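Local coordinates for teichoic acid biosynthesis protein F (Staphylococcus epidermidis, PDB 3L7I) that probably takes part in teichoic acid biosynthesis and has a glycosyltransferase-like fold of the GT-B type, at residues K363-S368 and V396-A401. Sequence-based numbering, arbitrary orientation.
Sequences KNYSDS and VVPGSA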
loop_
_atom_site.group_PDB
_atom_site.type_symbol
_atom_site.label_atom_id
_atom_site.label_comp_id
_atom_site.label_asym_id
_atom_site.label_seq_id
_atom_site.Cartn_x
_atom_site.Cartn_y
_atom_site.Cartn_z
ATOM N N LYS A 363 -37.942 -8.708 1.416
ATOM C CA LYS A 363 -38.541 -9.214 2.619
ATOM C C LYS A 363 -39.461 -10.343 2.270
ATOM O O LYS A 363 -39.798 -11.145 3.111
ATOM C CB LYS A 363 -39.284 -8.124 3.388
ATOM C CG LYS A 363 -40.806 -8.152 3.253
ATOM C CD LYS A 363 -41.504 -7.419 4.415
ATOM C CE LYS A 363 -43.010 -7.244 4.150
ATOM N NZ LYS A 363 -43.698 -6.488 5.284
ATOM N N ASN A 364 -39.832 -10.434 1.008
ATOM C CA ASN A 364 -41.009 -11.190 0.641
ATOM C C ASN A 364 -40.952 -11.789 -0.710
ATOM O O ASN A 364 -40.234 -11.319 -1.581
ATOM C CB ASN A 364 -42.193 -10.244 0.577
ATOM C CG ASN A 364 -42.990 -10.270 1.813
ATOM O OD1 ASN A 364 -42.652 -10.995 2.755
ATOM N ND2 ASN A 364 -44.066 -9.497 1.846
ATOM N N TYR A 365 -41.765 -12.814 -0.896
ATOM C CA TYR A 365 -42.194 -13.180 -2.223
ATOM C C TYR A 365 -43.615 -12.659 -2.319
ATOM O O TYR A 365 -44.521 -13.240 -1.743
ATOM C CB TYR A 365 -42.144 -14.688 -2.414
ATOM C CG TYR A 365 -42.821 -15.135 -3.679
ATOM C CD1 TYR A 365 -42.247 -14.890 -4.927
ATOM C CD2 TYR A 365 -44.056 -15.782 -3.633
ATOM C CE1 TYR A 365 -42.882 -15.283 -6.096
ATOM C CE2 TYR A 365 -44.701 -16.176 -4.786
ATOM C CZ TYR A 365 -44.112 -15.930 -6.019
ATOM O OH TYR A 365 -44.760 -16.351 -7.166
ATOM N N SER A 366 -43.809 -11.543 -3.010
ATOM C CA SER A 366 -45.101 -10.863 -2.975
ATOM C C SER A 366 -45.236 -9.719 -3.977
ATOM O O SER A 366 -44.353 -9.475 -4.811
ATOM C CB SER A 366 -45.377 -10.307 -1.570
ATOM O OG SER A 366 -44.556 -9.171 -1.274
ATOM N N ASP A 367 -46.365 -9.023 -3.869
ATOM C CA ASP A 367 -46.648 -7.812 -4.632
ATOM C C ASP A 367 -46.542 -7.995 -6.129
ATOM O O ASP A 367 -46.619 -9.096 -6.643
ATOM C CB ASP A 367 -45.781 -6.630 -4.185
ATOM C CG ASP A 367 -46.514 -5.284 -4.329
ATOM O OD1 ASP A 367 -46.142 -4.483 -5.235
ATOM O OD2 ASP A 367 -47.483 -5.043 -3.555
ATOM N N SER A 368 -46.362 -6.884 -6.819
ATOM C CA SER A 368 -46.374 -6.862 -8.261
ATOM C C SER A 368 -45.255 -7.680 -8.910
ATOM O O SER A 368 -45.459 -8.258 -9.975
ATOM C CB SER A 368 -46.347 -5.420 -8.751
ATOM O OG SER A 368 -47.657 -4.917 -8.844
ATOM N N VAL A 396 -40.934 -19.096 0.333
ATOM C CA VAL A 396 -41.369 -20.201 -0.503
ATOM C C VAL A 396 -41.753 -19.676 -1.868
ATOM O O VAL A 396 -42.788 -19.021 -2.013
ATOM C CB VAL A 396 -42.596 -20.896 0.107
ATOM C CG1 VAL A 396 -43.118 -21.939 -0.834
ATOM C CG2 VAL A 396 -42.245 -21.502 1.449
ATOM N N VAL A 397 -40.929 -19.964 -2.867
ATOM C CA VAL A 397 -41.212 -19.519 -4.230
ATOM C C VAL A 397 -41.670 -20.680 -5.117
ATOM O O VAL A 397 -40.969 -21.693 -5.207
ATOM C CB VAL A 397 -39.954 -18.934 -4.873
ATOM C CG1 VAL A 397 -40.263 -18.392 -6.267
ATOM C CG2 VAL A 397 -39.331 -17.881 -3.969
ATOM N N PRO A 398 -42.835 -20.539 -5.795
ATOM C CA PRO A 398 -43.271 -21.610 -6.703
ATOM C C PRO A 398 -42.489 -21.503 -8.006
ATOM O O PRO A 398 -41.970 -20.421 -8.308
ATOM C CB PRO A 398 -44.751 -21.285 -6.965
ATOM C CG PRO A 398 -45.059 -20.010 -6.220
ATOM C CD PRO A 398 -43.736 -19.373 -5.873
ATOM N N GLY A 399 -42.386 -22.595 -8.757
ATOM C CA GLY A 399 -41.834 -22.530 -10.101
ATOM C C GLY A 399 -40.342 -22.789 -10.213
ATOM O O GLY A 399 -39.730 -23.357 -9.306
ATOM N N SER A 400 -39.750 -22.351 -11.323
ATOM C CA SER A 400 -38.397 -22.768 -11.686
ATOM C C SER A 400 -37.297 -21.863 -11.151
ATOM O O SER A 400 -36.125 -22.068 -11.458
ATOM C CB SER A 400 -38.267 -22.849 -13.207
ATOM O OG SER A 400 -38.359 -21.557 -13.790
ATOM N N ALA A 401 -37.660 -20.859 -10.368
ATOM C CA ALA A 401 -36.682 -19.863 -9.940
ATOM C C ALA A 401 -35.709 -20.431 -8.920
ATOM O O ALA A 401 -36.075 -21.320 -8.134
ATOM C CB ALA A 401 -37.387 -18.638 -9.370
#
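The ring of Tyr365 meets Val396, Val397 and Pro398 obliquely. Along its outer part lies the Pro398 ring, whose CD is 3.5 Å from Tyr365 CZ. The same Pro398 CD is 3.4 Å from Tyr365 OH, and the two side chains come from opposite directions. Val397 crosses the tyrosine at about a right angle, and its CG1 is 4.1 Å from Tyr365 CE1. On the CD2 side the neighbour is a backbone oxygen: Val396 O lies 3.8 Å from Tyr365 CD2. Tyr365 CG stands anti to the backbone N (chi1 169°), which carries the ring across to the 396-401 loop. No hydrogen bond joins the two segments, so the contact is van der Waals packing through one aromatic side chain. The phenol oxygen makes a hydrogen bond with Glu374 of helix 367-379, which also touches Pro398. Trp387 meets the same ring edge-to-face. Within 363-368, Ser368 N donates a nearly straight hydrogen bond to Asp367 OD1 (2.9 Å), approaching from above the carboxylate plane; Asp367 also forms a salt bridge with Arg511.

Both segments belong to one of the two Rossmann-like halves of the GT-B fold, the one with the seven-stranded parallel sheet. Residues 363-368 lead from strand 354-358 into helix 367-379, and residues 396-401 lead into strand 402-405, at one edge of the sheet within this chain. Tyr373 of that helix and Phe389 of strand 384-389 each touch both Tyr365 and Val397, joining the loop to helix and sheet.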